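PDB 3D0W: YflH protein from Bacillus subtilis, which is of unknown function, belongs to the DUF3243 family and forms an all-helical fold that pairs with a second copy. Local coordinates for residues Glu75-Leu78 with Gln79-Ser83; Gln95-Val98 with Lys99-Asp102. One frame throughout, in Å; residues are numbered along the deposited sequence.

Interaction 1 (Glu75-Leu78 with Gln79-Ser83); sequences EMLL and QELWS
Leu-77 has CG anti to its own backbone N (chi1 179°), whereas Leu-81, one turn later, has CG beside the backbone N (chi1 -77°). These torsions bring the two side chains together at an oblique crossing. Leu-77 CG lies 3.9 Å from Leu-81 CD1. The same residues are joined through the backbone of helix 73-84, where Leu-81 N donates to Leu-77 O at 2.9 Å. Gln-79 is bent at chi2, and its CG sits 3.4 Å from Glu-75 O. Its amide end is tied back to that carbonyl by a water. The water accepts from Gln-79 NE2 at 2.6 Å and donates to Glu-75 O at 3.3 Å. Glu-75 O therefore serves two donors, the water and Gln-79 N. At the next turn Ser-83 OG folds back and donates to Glu-80 O at 2.7 Å. Glu-75 OE1 accepts from Gln-71 N. Leu-77 packs on Leu-78 of the second subunit, and Leu-78 on Leu-77 there. This stretch of helix thus gives its leucines to the dimer interface, while water and a hydroxyl add bonds to its backbone carbonyls.

Interaction 2 (Gln95-Val98 with Lys99-Asp102); sequences QLLV and KLVD
Val-98 and Asp-102 lie side by side at the end of helix 87-101, with their side chains pointing the same way. Val-98 CG1 is anti to its backbone N (chi1 166°) and comes 3.6 Å from Asp-102 OD2. This is a methyl against a carboxylate oxygen, a van der Waals contact. The two residues are also joined through the backbone, where Asp-102 N donates to Val-98 O at 3.0 Å. Asp-102 OD2 also lies 3.2 Å from Val-98 O. Both are acceptors, so nothing bonds them. Asp-102 is the first residue to leave helical torsions, and its N-H still completes the last turn.

Leu-97 and Leu-100 meet more loosely, with their CD1 methyls 4.4 Å apart. Val-101 sets CG2 beside its backbone N, and that methyl rests 3.3 Å from Leu-97 O. The same carbonyl accepts from Val-101 N at 2.9 Å. Lys-99 runs its aliphatic chain back along the previous turn. Its CD is 4.3 Å from Leu-96 CD1, and a bend at chi3 (68°) follows. The ammonium group then forms a salt bridge with Glu-89 of the second subunit.

Leu-97 and Val-101 also pack on Leu-36 of helix 23-48, and Val-98 covers Leu-60 of helix 56-65. Leu-97 and Leu-100 also pack on Leu-81 of the second subunit. Aliphatic groups thus join this last helix to both, and Lys-99 adds a charged link between subunits. The exposed Asp-102 carboxylate sits at the negative end of the helix dipole, beside a carbonyl oxygen, which probably disfavours its charge.

Overall arrangement
Interaction 1 joins neighbouring turns of helix 73-84, and interaction 2 those of helix 87-101; the two helices follow each other in the chain. Their centres are 15 Å apart, yet they touch directly where Leu-78 CD1 meets Leu-97 CD2 at 4.0 Å. Interaction 1 is mostly buried. Interaction 2 is partly buried and reaches the surface at Gln-95 and Asp-102. Both pack against helices 23-48 and 56-65, and both face the second subunit. Interaction 1 meets it through packing; interaction 2 adds the salt bridge from Lys-99 to Glu-89 of the second subunit. Water and serine supplement the backbone bonds in the first; in the second the backbone N of Asp-102 completes the last turn.

Interaction 1 (Glu75-Leu78 with Gln79-Ser83)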
loop_
_atom_site.group_PDB
_atom_site.type_symbol
_atom_site.label_atom_id
_atom_site.label_comp_id
_atom_site.label_asym_id
_atom_site.label_seq_id
_atom_site.Cartn_x
_atom_site.Cartn_y
_atom_site.Cartn_z
ATOM N N GLU A 75 -5.742 0.925 5.728
ATOM C CA GLU A 75 -6.853 1.267 4.852
ATOM C C GLU A 75 -6.728 2.651 4.238
ATOM O O GLU A 75 -7.145 2.875 3.097
ATOM C CB GLU A 75 -8.159 1.130 5.626
ATOM C CG GLU A 75 -8.505 -0.331 5.892
ATOM C CD GLU A 75 -9.635 -0.505 6.894
ATOM O OE1 GLU A 75 -10.398 0.460 7.125
ATOM O OE2 GLU A 75 -9.761 -1.619 7.438
HETATM N N MSE A 76 -6.159 3.575 4.998
HETATM C CA MSE A 76 -5.969 4.929 4.513
HETATM C C MSE A 76 -4.987 4.907 3.339
HETATM O O MSE A 76 -5.246 5.501 2.294
HETATM C CB MSE A 76 -5.424 5.817 5.624
HETATM C CG MSE A 76 -5.244 7.244 5.197
HETATM SE SE MSE A 76 -6.938 8.065 4.732
HETATM C CE MSE A 76 -6.802 9.554 5.949
ATOM N N LEU A 77 -3.857 4.224 3.507
ATOM C CA LEU A 77 -2.879 4.145 2.420
ATOM C C LEU A 77 -3.495 3.462 1.193
ATOM O O LEU A 77 -3.337 3.940 0.069
ATOM C CB LEU A 77 -1.627 3.377 2.869
ATOM C CG LEU A 77 -0.518 3.196 1.815
ATOM C CD1 LEU A 77 -0.023 4.551 1.373
ATOM C CD2 LEU A 77 0.647 2.389 2.402
ATOM N N LEU A 78 -4.206 2.354 1.397
ATOM C CA LEU A 78 -4.811 1.649 0.276
ATOM C C LEU A 78 -5.760 2.513 -0.530
ATOM O O LEU A 78 -5.713 2.507 -1.764
ATOM C CB LEU A 78 -5.572 0.405 0.735
ATOM C CG LEU A 78 -4.783 -0.891 0.857
ATOM C CD1 LEU A 78 -5.743 -2.026 1.223
ATOM C CD2 LEU A 78 -4.075 -1.187 -0.484
ATOM N N GLN A 79 -6.628 3.243 0.158
ATOM C CA GLN A 79 -7.588 4.093 -0.542
ATOM C C GLN A 79 -6.901 5.232 -1.287
ATOM O O GLN A 79 -7.318 5.591 -2.384
ATOM C CB GLN A 79 -8.624 4.664 0.430
ATOM C CG GLN A 79 -9.643 3.645 0.930
ATOM C CD GLN A 79 -10.430 2.966 -0.192
ATOM O OE1 GLN A 79 -10.798 3.594 -1.189
ATOM N NE2 GLN A 79 -10.705 1.679 -0.018
ATOM N N GLU A 80 -5.864 5.804 -0.689
ATOM C CA GLU A 80 -5.129 6.893 -1.329
ATOM C C GLU A 80 -4.396 6.377 -2.577
ATOM O O GLU A 80 -4.335 7.064 -3.595
ATOM C CB GLU A 80 -4.134 7.516 -0.353
ATOM C CG GLU A 80 -4.761 8.417 0.703
ATOM C CD GLU A 80 -5.492 9.610 0.105
ATOM O OE1 GLU A 80 -4.967 10.231 -0.846
ATOM O OE2 GLU A 80 -6.590 9.936 0.592
ATOM N N LEU A 81 -3.850 5.167 -2.496
ATOM C CA LEU A 81 -3.165 4.564 -3.639
ATOM C C LEU A 81 -4.180 4.302 -4.740
ATOM O O LEU A 81 -3.929 4.575 -5.909
ATOM C CB LEU A 81 -2.496 3.236 -3.236
ATOM C CG LEU A 81 -1.180 3.347 -2.456
ATOM C CD1 LEU A 81 -0.750 1.970 -1.906
ATOM C CD2 LEU A 81 -0.102 3.896 -3.389
ATOM N N TRP A 82 -5.341 3.780 -4.355
ATOM C CA TRP A 82 -6.397 3.457 -5.301
ATOM C C TRP A 82 -6.879 4.705 -6.033
ATOM O O TRP A 82 -7.200 4.652 -7.222
ATOM C CB TRP A 82 -7.578 2.824 -4.547
ATOM C CG TRP A 82 -8.513 2.021 -5.384
ATOM C CD1 TRP A 82 -9.792 2.345 -5.728
ATOM C CD2 TRP A 82 -8.267 0.717 -5.929
ATOM N NE1 TRP A 82 -10.360 1.320 -6.448
ATOM C CE2 TRP A 82 -9.446 0.310 -6.586
ATOM C CE3 TRP A 82 -7.161 -0.144 -5.927
ATOM C CZ2 TRP A 82 -9.560 -0.928 -7.231
ATOM C CZ3 TRP A 82 -7.271 -1.375 -6.571
ATOM C CH2 TRP A 82 -8.464 -1.753 -7.215
ATOM N N SER A 83 -6.936 5.821 -5.313
ATOM C CA SER A 83 -7.419 7.071 -5.891
ATOM C C SER A 83 -6.511 7.663 -6.974
ATOM O O SER A 83 -6.962 8.478 -7.774
ATOM C CB SER A 83 -7.648 8.114 -4.786
ATOM O OG SER A 83 -6.420 8.673 -4.349
HETATM O O HOH W 1 -9.341 0.764 1.957
#

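Interaction 2 (Gln95-Val98 with Lys99-Asp102)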
loop_
_atom_site.group_PDB
_atom_site.type_symbol
_atom_site.label_atom_id
_atom_site.label_comp_id
_atom_site.label_asym_id
_atom_site.label_seq_id
_atom_site.Cartn_x
_atom_site.Cartn_y
_atom_site.Cartn_z
ATOM N N GLN A 95 -3.767 -7.528 -7.201
ATOM C CA GLN A 95 -3.031 -8.794 -7.304
ATOM C C GLN A 95 -1.994 -8.883 -6.188
ATOM O O GLN A 95 -1.836 -9.931 -5.545
ATOM C CB GLN A 95 -2.317 -8.887 -8.656
ATOM C CG GLN A 95 -3.230 -9.001 -9.876
ATOM C CD GLN A 95 -2.465 -8.809 -11.188
ATOM O OE1 GLN A 95 -1.406 -9.406 -11.394
ATOM N NE2 GLN A 95 -3.002 -7.973 -12.077
ATOM N N LEU A 96 -1.292 -7.777 -5.946
ATOM C CA LEU A 96 -0.263 -7.743 -4.908
ATOM C C LEU A 96 -0.896 -7.929 -3.532
ATOM O O LEU A 96 -0.343 -8.615 -2.663
ATOM C CB LEU A 96 0.505 -6.414 -4.962
ATOM C CG LEU A 96 1.803 -6.337 -4.154
ATOM C CD1 LEU A 96 2.770 -7.412 -4.655
ATOM C CD2 LEU A 96 2.432 -4.958 -4.282
ATOM N N LEU A 97 -2.057 -7.316 -3.340
ATOM C CA LEU A 97 -2.778 -7.418 -2.080
ATOM C C LEU A 97 -3.217 -8.862 -1.815
ATOM O O LEU A 97 -3.298 -9.285 -0.666
ATOM C CB LEU A 97 -4.007 -6.503 -2.090
ATOM C CG LEU A 97 -4.578 -6.190 -0.704
ATOM C CD1 LEU A 97 -3.603 -5.281 0.025
ATOM C CD2 LEU A 97 -5.947 -5.511 -0.823
ATOM N N VAL A 98 -3.528 -9.611 -2.870
ATOM C CA VAL A 98 -3.929 -11.004 -2.693
ATOM C C VAL A 98 -2.722 -11.797 -2.174
ATOM O O VAL A 98 -2.861 -12.661 -1.308
ATOM C CB VAL A 98 -4.439 -11.629 -4.017
ATOM C CG1 VAL A 98 -4.524 -13.160 -3.893
ATOM C CG2 VAL A 98 -5.817 -11.068 -4.351
ATOM N N LYS A 99 -1.542 -11.497 -2.712
ATOM C CA LYS A 99 -0.316 -12.163 -2.284
ATOM C C LYS A 99 -0.033 -11.801 -0.821
ATOM O O LYS A 99 0.452 -12.627 -0.047
ATOM C CB LYS A 99 0.860 -11.733 -3.183
ATOM C CG LYS A 99 0.770 -12.257 -4.627
ATOM C CD LYS A 99 1.736 -11.530 -5.588
ATOM C CE LYS A 99 3.197 -11.843 -5.295
ATOM N NZ LYS A 99 4.168 -11.226 -6.280
ATOM N N LEU A 100 -0.334 -10.562 -0.443
ATOM C CA LEU A 100 -0.118 -10.120 0.926
ATOM C C LEU A 100 -1.072 -10.861 1.863
ATOM O O LEU A 100 -0.667 -11.339 2.927
ATOM C CB LEU A 100 -0.308 -8.602 1.029
ATOM C CG LEU A 100 -0.342 -7.923 2.400
ATOM C CD1 LEU A 100 0.048 -6.469 2.246
ATOM C CD2 LEU A 100 -1.737 -8.044 3.022
ATOM N N VAL A 101 -2.330 -10.981 1.458
ATOM C CA VAL A 101 -3.308 -11.685 2.280
ATOM C C VAL A 101 -2.919 -13.156 2.485
ATOM O O VAL A 101 -2.991 -13.673 3.605
ATOM C CB VAL A 101 -4.717 -11.602 1.656
ATOM C CG1 VAL A 101 -5.661 -12.578 2.348
ATOM C CG2 VAL A 101 -5.246 -10.182 1.792
ATOM N N ASP A 102 -2.485 -13.814 1.412
ATOM C CA ASP A 102 -2.085 -15.220 1.472
ATOM C C ASP A 102 -0.635 -15.447 1.909
ATOM O O ASP A 102 -0.043 -16.481 1.597
ATOM C CB ASP A 102 -2.302 -15.877 0.109
ATOM C CG ASP A 102 -3.764 -16.110 -0.195
ATOM O OD1 ASP A 102 -4.405 -16.893 0.538
ATOM O OD2 ASP A 102 -4.277 -15.516 -1.162
#